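Local coordinates for hypothetical protein PH1109 (Pyrococcus horikoshii, PDB 2D59) that is a small archaeal protein of unknown function, built as a CoA-binding domain of the Rossmann-like kind, with a central parallel beta sheet between helices, at residues A[8-11]-A[12-16]; A[16-19]-A[20-24]; A[43-47]-A[48-52]; A[132-135]-A[136-140]. One frame throughout, in Å; residues are numbered along the deposited sequence.

How the contacts relate
Three helices of one Rossmann-like domain meet here. Contacts 1 and 2 take the start and the finish of helix 12-21 and share Arg16, their centres about 11 Å apart. Contact 3 ends helix 37-47 and leads into strand 51-55, while contact 4 opens helix 133-141, which lies against both other helices. Its Arg139 NH1 is 3.0 Å from Asp12 OD2 of contact 1 in a salt bridge, and its His137 ND1 is 2.8 Å from Tyr44 OH of contact 3. Tyr50 OH of contact 3 probably bonds to Leu19 O of contact 2 at 2.6 Å. Contacts 1 and 3 do not touch; their centres lie about 20 Å apart.

Contact 1: A[8-11]-A[12-16]; sequences DGLT and DEDIR
Asp14 reaches back over the start of its helix and takes the backbone N-H of Thr11 on OD2, 2.8 Å from Thr11 N, in a bond that is practically straight at 179°. The N-H approaches OD2 on its anti side, 27° out of the carboxylate plane. In return, Thr11 OG1 accepts from Asp14 N at 3.1 Å. With chi1 at 67°, OG1 sits between the backbone N and the carbonyl carbon of Thr11, where it can turn inward to that amide. The same hydroxyl is also 3.0 Å from Asp14 OD2, at best a weak bond. A water donates to Asp12 OD2 at 2.7 Å and weakly to Leu10 O; the stronger partner of this carboxylate is Arg139 on helix 133-141. Just upstream, Asp8 OD2 accepts from Leu10 N at 2.9 Å in an Asx turn, and the same oxygen pairs with Arg131. Outside the polar core, Leu10 lies across Asp14 at about a right angle, its CB 3.8 Å from OD2 of that aspartate, and touches Val128 of strand 126-129. Reciprocal bonding between Thr11, as N-cap, and Asp14 is the capping box that starts helix 12-21.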
loop_
_atom_site.group_PDB
_atom_site.type_symbol
_atom_site.label_atom_id
_atom_site.label_comp_id
_atom_site.label_asym_id
_atom_site.label_seq_id
_atom_site.Cartn_x
_atom_site.Cartn_y
_atom_site.Cartn_z
ATOM N N ASP A 8 -10.129 0.787 -10.003
ATOM C CA ASP A 8 -9.699 -0.407 -10.722
ATOM C C ASP A 8 -10.933 -1.222 -11.104
ATOM O O ASP A 8 -12.032 -0.959 -10.612
ATOM C CB ASP A 8 -8.766 -1.255 -9.852
ATOM C CG ASP A 8 -9.451 -1.783 -8.612
ATOM O OD1 ASP A 8 -9.254 -1.206 -7.520
ATOM O OD2 ASP A 8 -10.199 -2.774 -8.731
ATOM N N GLY A 9 -10.752 -2.210 -11.976
ATOM C CA GLY A 9 -11.873 -3.032 -12.398
ATOM C C GLY A 9 -11.868 -4.433 -11.814
ATOM O O GLY A 9 -12.596 -5.310 -12.281
ATOM N N LEU A 10 -11.054 -4.649 -10.787
ATOM C CA LEU A 10 -10.961 -5.956 -10.148
ATOM C C LEU A 10 -12.241 -6.309 -9.384
ATOM O O LEU A 10 -13.000 -5.429 -8.971
ATOM C CB LEU A 10 -9.758 -5.976 -9.197
ATOM C CG LEU A 10 -8.419 -5.536 -9.799
ATOM C CD1 LEU A 10 -7.355 -5.515 -8.712
ATOM C CD2 LEU A 10 -8.009 -6.482 -10.926
ATOM N N THR A 11 -12.472 -7.604 -9.196
ATOM C CA THR A 11 -13.653 -8.095 -8.491
ATOM C C THR A 11 -13.348 -8.288 -7.011
ATOM O O THR A 11 -12.187 -8.238 -6.600
ATOM C CB THR A 11 -14.105 -9.454 -9.048
ATOM O OG1 THR A 11 -13.109 -10.442 -8.753
ATOM C CG2 THR A 11 -14.298 -9.375 -10.555
ATOM N N ASP A 12 -14.382 -8.512 -6.206
ATOM C CA ASP A 12 -14.161 -8.729 -4.784
ATOM C C ASP A 12 -13.274 -9.954 -4.596
ATOM O O ASP A 12 -12.493 -10.027 -3.651
ATOM C CB ASP A 12 -15.487 -8.930 -4.047
ATOM C CG ASP A 12 -16.223 -7.627 -3.811
ATOM O OD1 ASP A 12 -17.308 -7.660 -3.196
ATOM O OD2 ASP A 12 -15.714 -6.570 -4.240
ATOM N N GLU A 13 -13.394 -10.910 -5.513
ATOM C CA GLU A 13 -12.605 -12.135 -5.455
ATOM C C GLU A 13 -11.126 -11.825 -5.674
ATOM O O GLU A 13 -10.256 -12.382 -5.001
ATOM C CB GLU A 13 -13.083 -13.119 -6.528
ATOM C CG GLU A 13 -12.997 -14.573 -6.110
ATOM C CD GLU A 13 -14.097 -14.960 -5.137
ATOM O OE1 GLU A 13 -14.287 -14.239 -4.136
ATOM O OE2 GLU A 13 -14.770 -15.987 -5.370
ATOM N N ASP A 14 -10.848 -10.938 -6.626
ATOM C CA ASP A 14 -9.474 -10.546 -6.929
ATOM C C ASP A 14 -8.833 -9.866 -5.732
ATOM O O ASP A 14 -7.702 -10.176 -5.359
ATOM C CB ASP A 14 -9.425 -9.577 -8.113
ATOM C CG ASP A 14 -9.906 -10.200 -9.410
ATOM O OD1 ASP A 14 -9.557 -11.368 -9.681
ATOM O OD2 ASP A 14 -10.617 -9.510 -10.168
ATOM N N ILE A 15 -9.562 -8.928 -5.133
ATOM C CA ILE A 15 -9.042 -8.191 -3.983
ATOM C C ILE A 15 -8.797 -9.133 -2.822
ATOM O O ILE A 15 -7.768 -9.054 -2.147
ATOM C CB ILE A 15 -10.009 -7.055 -3.549
ATOM C CG1 ILE A 15 -9.998 -5.953 -4.607
ATOM C CG2 ILE A 15 -9.568 -6.438 -2.231
ATOM C CD1 ILE A 15 -10.244 -6.431 -5.996
ATOM N N ARG A 16 -9.747 -10.029 -2.590
ATOM C CA ARG A 16 -9.628 -10.992 -1.507
ATOM C C ARG A 16 -8.379 -11.853 -1.706
ATOM O O ARG A 16 -7.685 -12.193 -0.745
ATOM C CB ARG A 16 -10.877 -11.876 -1.458
ATOM C CG ARG A 16 -10.908 -12.836 -0.291
ATOM C CD ARG A 16 -12.199 -13.646 -0.260
ATOM N NE ARG A 16 -13.365 -12.861 0.145
ATOM C CZ ARG A 16 -14.410 -12.605 -0.638
ATOM N NH1 ARG A 16 -15.427 -11.886 -0.180
ATOM N NH2 ARG A 16 -14.440 -13.065 -1.885
HETATM O O HOH W 1 -14.771 -4.943 -6.206
#

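Contact 2: A[16-19]-A[20-24]; sequences REIL and TRYKK
Glu17 and Arg21, one helical turn apart, bring their charged groups together obliquely: the Glu17 carboxylate lies over one face of the Arg21 guanidinium, the two planes 57° apart. The salt bridge itself runs from Glu17 OE2 to Arg21 NH1, at 2.6 Å. Both chains bend at chi2, 67° in Glu17 and -58° in Arg21, which folds the two ends together on the outer side of the helix. Ile18 and Tyr22 form a second pair at the same spacing, with Ile18 CD1 in the plane of the ring at its edge, 3.4 Å from Tyr22 CE2; both side chains also touch Val104 of strand 104-107. Here helix 12-21 runs out into the short link to strand 24-28, next to the edge strand 51-55 in the Rossmann-like parallel sheet, and Tyr22 is the first residue to leave helical backbone angles. Several side chains and a water serve the carbonyls of this last turn. Thr20 OG1 donates to Arg16 O at 2.7 Å, alongside a weak bond from Thr20 N. Lys23 bends back so that NZ donates to Leu19 O at 3.0 Å, in the carbonyl plane, and Tyr50 OH bonds to that same oxygen. A water donates to Ile18 O at 2.8 Å and to Tyr22 O, bridging these two carbonyls at the helix end.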
loop_
_atom_site.group_PDB
_atom_site.type_symbol
_atom_site.label_atom_id
_atom_site.label_comp_id
_atom_site.label_asym_id
_atom_site.label_seq_id
_atom_site.Cartn_x
_atom_site.Cartn_y
_atom_site.Cartn_z
ATOM N N ARG A 16 -9.747 -10.029 -2.590
ATOM C CA ARG A 16 -9.628 -10.992 -1.507
ATOM C C ARG A 16 -8.379 -11.853 -1.706
ATOM O O ARG A 16 -7.685 -12.193 -0.745
ATOM C CB ARG A 16 -10.877 -11.876 -1.458
ATOM C CG ARG A 16 -10.908 -12.836 -0.291
ATOM C CD ARG A 16 -12.199 -13.646 -0.260
ATOM N NE ARG A 16 -13.365 -12.861 0.145
ATOM C CZ ARG A 16 -14.410 -12.605 -0.638
ATOM N NH1 ARG A 16 -15.427 -11.886 -0.180
ATOM N NH2 ARG A 16 -14.440 -13.065 -1.885
ATOM N N GLU A 17 -8.099 -12.199 -2.960
ATOM C CA GLU A 17 -6.928 -13.008 -3.300
ATOM C C GLU A 17 -5.643 -12.220 -3.034
ATOM O O GLU A 17 -4.675 -12.752 -2.493
ATOM C CB GLU A 17 -6.987 -13.422 -4.775
ATOM C CG GLU A 17 -5.717 -14.073 -5.298
ATOM C CD GLU A 17 -5.441 -15.430 -4.677
ATOM O OE1 GLU A 17 -4.395 -16.027 -5.008
ATOM O OE2 GLU A 17 -6.264 -15.902 -3.863
ATOM N N ILE A 18 -5.646 -10.947 -3.415
ATOM C CA ILE A 18 -4.489 -10.085 -3.205
ATOM C C ILE A 18 -4.173 -9.969 -1.720
ATOM O O ILE A 18 -3.011 -10.018 -1.313
ATOM C CB ILE A 18 -4.745 -8.669 -3.767
ATOM C CG1 ILE A 18 -4.762 -8.724 -5.295
ATOM C CG2 ILE A 18 -3.668 -7.711 -3.311
ATOM C CD1 ILE A 18 -3.458 -9.215 -5.899
ATOM N N LEU A 19 -5.216 -9.797 -0.913
ATOM C CA LEU A 19 -5.063 -9.662 0.532
ATOM C C LEU A 19 -4.653 -10.978 1.180
ATOM O O LEU A 19 -4.110 -11.005 2.282
ATOM C CB LEU A 19 -6.383 -9.183 1.153
ATOM C CG LEU A 19 -6.842 -7.760 0.836
ATOM C CD1 LEU A 19 -8.257 -7.547 1.362
ATOM C CD2 LEU A 19 -5.888 -6.762 1.474
ATOM N N THR A 20 -4.913 -12.078 0.486
ATOM C CA THR A 20 -4.591 -13.386 1.023
ATOM C C THR A 20 -3.193 -13.862 0.645
ATOM O O THR A 20 -2.459 -14.380 1.486
ATOM C CB THR A 20 -5.623 -14.430 0.552
ATOM O OG1 THR A 20 -6.927 -14.044 1.005
ATOM C CG2 THR A 20 -5.288 -15.803 1.107
ATOM N N ARG A 21 -2.820 -13.668 -0.613
ATOM C CA ARG A 21 -1.517 -14.120 -1.089
ATOM C C ARG A 21 -0.328 -13.221 -0.776
ATOM O O ARG A 21 0.783 -13.711 -0.586
ATOM C CB ARG A 21 -1.586 -14.376 -2.592
ATOM C CG ARG A 21 -2.591 -15.453 -2.972
ATOM C CD ARG A 21 -2.275 -16.782 -2.290
ATOM N NE ARG A 21 -3.214 -17.840 -2.656
ATOM C CZ ARG A 21 -4.516 -17.822 -2.383
ATOM N NH1 ARG A 21 -5.047 -16.794 -1.735
ATOM N NH2 ARG A 21 -5.287 -18.834 -2.755
ATOM N N TYR A 22 -0.551 -11.913 -0.713
ATOM C CA TYR A 22 0.538 -10.985 -0.433
ATOM C C TYR A 22 0.480 -10.433 0.989
ATOM O O TYR A 22 -0.441 -9.699 1.351
ATOM C CB TYR A 22 0.517 -9.839 -1.447
ATOM C CG TYR A 22 0.603 -10.311 -2.882
ATOM C CD1 TYR A 22 1.704 -11.042 -3.331
ATOM C CD2 TYR A 22 -0.421 -10.037 -3.790
ATOM C CE1 TYR A 22 1.783 -11.491 -4.649
ATOM C CE2 TYR A 22 -0.351 -10.481 -5.110
ATOM C CZ TYR A 22 0.752 -11.206 -5.531
ATOM O OH TYR A 22 0.825 -11.648 -6.833
ATOM N N LYS A 23 1.477 -10.798 1.791
ATOM C CA LYS A 23 1.560 -10.355 3.177
ATOM C C LYS A 23 2.691 -9.354 3.401
ATOM O O LYS A 23 2.792 -8.774 4.478
ATOM C CB LYS A 23 1.768 -11.555 4.107
ATOM C CG LYS A 23 0.674 -12.605 4.024
ATOM C CD LYS A 23 -0.683 -12.021 4.382
ATOM C CE LYS A 23 -1.774 -13.078 4.302
ATOM N NZ LYS A 23 -3.122 -12.521 4.614
ATOM N N LYS A 24 3.537 -9.164 2.391
ATOM C CA LYS A 24 4.667 -8.237 2.493
ATOM C C LYS A 24 4.238 -6.867 1.976
ATOM O O LYS A 24 4.193 -6.632 0.764
ATOM C CB LYS A 24 5.850 -8.755 1.667
ATOM C CG LYS A 24 6.177 -10.221 1.901
ATOM C CD LYS A 24 6.687 -10.482 3.306
ATOM C CE LYS A 24 8.083 -9.916 3.502
ATOM N NZ LYS A 24 8.627 -10.268 4.842
HETATM O O HOH W 2 -2.220 -7.756 0.213
#

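Contact 3: A[43-47]-A[48-52]; sequences KYLLE and HGYDV
His48 folds back over Tyr44, and its side chain can be followed outward from the backbone. CB lies 3.5 Å from Tyr44 O, and the ring beyond it is placed by chi1 of -76°, with CG anti to the carbonyl carbon. ND1 donates to Tyr44 O at 2.9 Å, with the acceptor almost in the imidazole plane, and it also stands over the centre of the phenol ring. CE1 comes to 3.4 Å from Tyr44 CE2, and NE2 ends nearer the hydroxyl, 3.7 Å from Tyr44 OH. The two rings make an offset stack with centroids 4.0 Å apart and planes at 19°. Tyr44 OH bonds to His137 of helix 133-141, whose ring meets both of these.

The helix ends here in a Schellman motif: Tyr50 N donates to Leu45 O at 3.1 Å and Gly49 N weakly to Leu46 O, with Gly49 at positive phi as the C-prime residue. Leu45 O accepts from His48 N as well, the two donors reaching it from opposite faces of its plane. Leu45 CD2 sits over the face of the Tyr50 ring in a CH-pi contact, 4.1 Å from its centroid, while Leu46 CD2 packs 3.8 Å from Val52 CB as the chain enters strand 51-55 of the beta-alpha-beta unit.

Because ND1 of His48 donates to a carbonyl, it carries a proton; this bond and the stack together fix the rotation of the imidazole against the helix end.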
loop_
_atom_site.group_PDB
_atom_site.type_symbol
_atom_site.label_atom_id
_atom_site.label_comp_id
_atom_site.label_asym_id
_atom_site.label_seq_id
_atom_site.Cartn_x
_atom_site.Cartn_y
_atom_site.Cartn_z
ATOM N N LYS A 43 -1.871 -0.009 11.630
ATOM C CA LYS A 43 -2.137 -0.659 12.905
ATOM C C LYS A 43 -3.009 -1.894 12.684
ATOM O O LYS A 43 -2.745 -2.961 13.235
ATOM C CB LYS A 43 -2.833 0.320 13.853
ATOM C CG LYS A 43 -3.095 -0.233 15.244
ATOM C CD LYS A 43 -3.744 0.819 16.131
ATOM C CE LYS A 43 -4.073 0.268 17.507
ATOM N NZ LYS A 43 -4.728 1.298 18.360
ATOM N N TYR A 44 -4.039 -1.736 11.860
ATOM C CA TYR A 44 -4.961 -2.825 11.552
ATOM C C TYR A 44 -4.234 -3.975 10.857
ATOM O O TYR A 44 -4.431 -5.144 11.201
ATOM C CB TYR A 44 -6.098 -2.298 10.667
ATOM C CG TYR A 44 -7.096 -3.352 10.238
ATOM C CD1 TYR A 44 -6.851 -4.161 9.130
ATOM C CD2 TYR A 44 -8.277 -3.550 10.955
ATOM C CE1 TYR A 44 -7.760 -5.147 8.744
ATOM C CE2 TYR A 44 -9.190 -4.531 10.579
ATOM C CZ TYR A 44 -8.925 -5.326 9.476
ATOM O OH TYR A 44 -9.820 -6.310 9.115
ATOM N N LEU A 45 -3.391 -3.644 9.883
ATOM C CA LEU A 45 -2.649 -4.668 9.152
ATOM C C LEU A 45 -1.711 -5.443 10.073
ATOM O O LEU A 45 -1.610 -6.664 9.979
ATOM C CB LEU A 45 -1.859 -4.037 8.001
ATOM C CG LEU A 45 -2.703 -3.412 6.886
ATOM C CD1 LEU A 45 -1.803 -2.699 5.895
ATOM C CD2 LEU A 45 -3.516 -4.500 6.189
ATOM N N LEU A 46 -1.024 -4.740 10.969
ATOM C CA LEU A 46 -0.121 -5.410 11.889
ATOM C C LEU A 46 -0.913 -6.361 12.777
ATOM O O LEU A 46 -0.473 -7.475 13.056
ATOM C CB LEU A 46 0.617 -4.384 12.758
ATOM C CG LEU A 46 1.687 -3.552 12.052
ATOM C CD1 LEU A 46 2.210 -2.476 12.995
ATOM C CD2 LEU A 46 2.822 -4.454 11.596
ATOM N N GLU A 47 -2.087 -5.913 13.211
ATOM C CA GLU A 47 -2.934 -6.722 14.074
ATOM C C GLU A 47 -3.533 -7.914 13.334
ATOM O O GLU A 47 -4.041 -8.842 13.958
ATOM C CB GLU A 47 -4.047 -5.859 14.678
ATOM C CG GLU A 47 -3.529 -4.826 15.674
ATOM C CD GLU A 47 -4.574 -3.807 16.080
ATOM O OE1 GLU A 47 -4.268 -2.954 16.940
ATOM O OE2 GLU A 47 -5.699 -3.852 15.539
ATOM N N HIS A 48 -3.449 -7.900 12.008
ATOM C CA HIS A 48 -3.987 -9.002 11.226
ATOM C C HIS A 48 -2.946 -9.849 10.496
ATOM O O HIS A 48 -3.204 -10.405 9.424
ATOM C CB HIS A 48 -5.065 -8.487 10.272
ATOM C CG HIS A 48 -6.361 -8.190 10.961
ATOM N ND1 HIS A 48 -6.583 -7.031 11.670
ATOM C CD2 HIS A 48 -7.473 -8.949 11.116
ATOM C CE1 HIS A 48 -7.778 -7.088 12.237
ATOM N NE2 HIS A 48 -8.335 -8.240 11.917
ATOM N N GLY A 49 -1.760 -9.932 11.096
ATOM C CA GLY A 49 -0.692 -10.762 10.565
ATOM C C GLY A 49 0.163 -10.330 9.395
ATOM O O GLY A 49 1.009 -11.103 8.941
ATOM N N TYR A 50 -0.037 -9.119 8.891
ATOM C CA TYR A 50 0.759 -8.653 7.768
ATOM C C TYR A 50 2.161 -8.207 8.177
ATOM O O TYR A 50 2.377 -7.756 9.305
ATOM C CB TYR A 50 0.044 -7.501 7.058
ATOM C CG TYR A 50 -1.188 -7.936 6.296
ATOM C CD1 TYR A 50 -2.412 -8.106 6.942
ATOM C CD2 TYR A 50 -1.119 -8.211 4.931
ATOM C CE1 TYR A 50 -3.537 -8.541 6.243
ATOM C CE2 TYR A 50 -2.236 -8.646 4.224
ATOM C CZ TYR A 50 -3.438 -8.809 4.884
ATOM O OH TYR A 50 -4.539 -9.248 4.183
ATOM N N ASP A 51 3.114 -8.375 7.264
ATOM C CA ASP A 51 4.494 -7.934 7.487
ATOM C C ASP A 51 4.493 -6.535 6.884
ATOM O O ASP A 51 4.510 -6.382 5.662
ATOM C CB ASP A 51 5.486 -8.823 6.731
ATOM C CG ASP A 51 5.747 -10.147 7.431
ATOM O OD1 ASP A 51 6.373 -11.036 6.810
ATOM O OD2 ASP A 51 5.345 -10.300 8.599
ATOM N N VAL A 52 4.459 -5.517 7.737
ATOM C CA VAL A 52 4.402 -4.142 7.263
ATOM C C VAL A 52 5.699 -3.372 7.469
ATOM O O VAL A 52 6.196 -3.254 8.589
ATOM C CB VAL A 52 3.252 -3.373 7.959
ATOM C CG1 VAL A 52 3.057 -2.012 7.306
ATOM C CG2 VAL A 52 1.961 -4.186 7.884
HETATM O O HOH W 3 1.800 -8.402 11.841
#

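Contact 4: A[132-135]-A[136-140]; sequences CMMR and EHERL
Helix 133-141 opens with four successive i to i+4 bonds, from Glu136 N to Cys132 O through Arg139 N to Arg135 O, the first of them 2.9 Å long and nearly straight at 171°. The Glu136 side chain starts out alongside that first carbonyl, its CG 3.2 Å from Cys132 O. Cys132 is the N-cap: its SG accepts weakly from Arg135 N, 3.7 Å away. A water ties the same end together, accepting from Cys132 N and donating to Glu136 OE1. Met134 and Glu138 lie side by side and point the same way, Met134 CG 3.9 Å from Glu138 OE1, and both rest on Tyr44. This last helix of the Rossmann-like fold follows strand 126-129, at one edge of the parallel sheet, and packs against both helix 12-21 and helix 37-47. One turn carries a two-point salt bridge in which Arg139 holds Glu136 side-on. Arg139 NE reaches Glu136 OE1 at 2.8 Å, with the oxygen close to the guanidinium plane but the nitrogen 40° out of the carboxylate plane; Arg139 NH1 meets Glu136 OE2 on its syn side, also at 2.8 Å. Arg131 is a second partner for OE2, which probably favours the ionised form of the glutamate, and Asp12 is a second partner for NH1. Over one face of the guanidinium sits Leu140 CG, 4.0 Å above its plane.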
loop_
_atom_site.group_PDB
_atom_site.type_symbol
_atom_site.label_atom_id
_atom_site.label_comp_id
_atom_site.label_asym_id
_atom_site.label_seq_id
_atom_site.Cartn_x
_atom_site.Cartn_y
_atom_site.Cartn_z
ATOM N N CYS A 132 -9.353 0.986 0.343
ATOM C CA CYS A 132 -8.519 1.018 1.533
ATOM C C CYS A 132 -8.215 -0.423 1.930
ATOM O O CYS A 132 -9.125 -1.246 2.007
ATOM C CB CYS A 132 -9.249 1.725 2.672
ATOM S SG CYS A 132 -8.383 1.637 4.251
ATOM N N MET A 133 -6.945 -0.738 2.177
ATOM C CA MET A 133 -6.587 -2.106 2.549
ATOM C C MET A 133 -7.352 -2.601 3.771
ATOM O O MET A 133 -7.750 -3.763 3.828
ATOM C CB MET A 133 -5.079 -2.234 2.787
ATOM C CG MET A 133 -4.250 -2.189 1.506
ATOM S SD MET A 133 -2.574 -2.841 1.735
ATOM C CE MET A 133 -2.897 -4.636 1.646
ATOM N N MET A 134 -7.563 -1.723 4.745
ATOM C CA MET A 134 -8.295 -2.102 5.945
ATOM C C MET A 134 -9.774 -2.327 5.652
ATOM O O MET A 134 -10.349 -3.339 6.063
ATOM C CB MET A 134 -8.160 -1.023 7.018
ATOM C CG MET A 134 -9.034 -1.282 8.224
ATOM S SD MET A 134 -8.765 -0.067 9.521
ATOM C CE MET A 134 -9.713 1.296 8.901
ATOM N N ARG A 135 -10.389 -1.372 4.958
ATOM C CA ARG A 135 -11.799 -1.470 4.615
ATOM C C ARG A 135 -12.073 -2.742 3.819
ATOM O O ARG A 135 -13.027 -3.470 4.103
ATOM C CB ARG A 135 -12.233 -0.257 3.791
ATOM C CG ARG A 135 -13.742 -0.071 3.739
ATOM C CD ARG A 135 -14.166 1.157 4.535
ATOM N NE ARG A 135 -13.968 2.392 3.779
ATOM C CZ ARG A 135 -14.055 3.613 4.301
ATOM N NH1 ARG A 135 -13.866 4.677 3.534
ATOM N NH2 ARG A 135 -14.315 3.769 5.593
ATOM N N GLU A 136 -11.239 -2.996 2.816
ATOM C CA GLU A 136 -11.401 -4.184 1.980
ATOM C C GLU A 136 -11.217 -5.457 2.798
ATOM O O GLU A 136 -11.978 -6.420 2.652
ATOM C CB GLU A 136 -10.397 -4.159 0.821
ATOM C CG GLU A 136 -10.643 -3.069 -0.211
ATOM C CD GLU A 136 -12.049 -3.111 -0.777
ATOM O OE1 GLU A 136 -12.939 -2.445 -0.212
ATOM O OE2 GLU A 136 -12.265 -3.821 -1.782
ATOM N N HIS A 137 -10.213 -5.469 3.667
ATOM C CA HIS A 137 -9.971 -6.645 4.485
ATOM C C HIS A 137 -11.172 -6.911 5.384
ATOM O O HIS A 137 -11.667 -8.036 5.465
ATOM C CB HIS A 137 -8.706 -6.457 5.323
ATOM C CG HIS A 137 -8.279 -7.692 6.050
ATOM N ND1 HIS A 137 -8.871 -8.108 7.222
ATOM C CD2 HIS A 137 -7.330 -8.613 5.759
ATOM C CE1 HIS A 137 -8.305 -9.232 7.623
ATOM N NE2 HIS A 137 -7.367 -9.561 6.754
ATOM N N GLU A 138 -11.653 -5.867 6.048
ATOM C CA GLU A 138 -12.801 -6.005 6.933
ATOM C C GLU A 138 -14.038 -6.560 6.236
ATOM O O GLU A 138 -14.664 -7.499 6.731
ATOM C CB GLU A 138 -13.155 -4.651 7.559
ATOM C CG GLU A 138 -12.236 -4.223 8.689
ATOM C CD GLU A 138 -12.587 -2.850 9.235
ATOM O OE1 GLU A 138 -12.065 -2.483 10.309
ATOM O OE2 GLU A 138 -13.380 -2.135 8.587
ATOM N N ARG A 139 -14.392 -5.988 5.090
ATOM C CA ARG A 139 -15.592 -6.429 4.385
ATOM C C ARG A 139 -15.456 -7.721 3.584
ATOM O O ARG A 139 -16.443 -8.425 3.373
ATOM C CB ARG A 139 -16.108 -5.311 3.470
ATOM C CG ARG A 139 -15.352 -5.150 2.170
ATOM C CD ARG A 139 -15.894 -3.978 1.350
ATOM N NE ARG A 139 -15.267 -3.930 0.033
ATOM C CZ ARG A 139 -15.610 -4.708 -0.990
ATOM N NH1 ARG A 139 -14.971 -4.604 -2.147
ATOM N NH2 ARG A 139 -16.615 -5.567 -0.867
ATOM N N LEU A 140 -14.243 -8.049 3.152
ATOM C CA LEU A 140 -14.042 -9.259 2.361
ATOM C C LEU A 140 -13.563 -10.471 3.146
ATOM O O LEU A 140 -13.867 -11.609 2.779
ATOM C CB LEU A 140 -13.062 -8.982 1.220
ATOM C CG LEU A 140 -13.509 -7.933 0.199
ATOM C CD1 LEU A 140 -12.364 -7.623 -0.757
ATOM C CD2 LEU A 140 -14.721 -8.444 -0.565
HETATM O O HOH W 4 -12.004 0.162 0.432
HETATM O O HOH W 5 -15.256 -2.398 5.704
#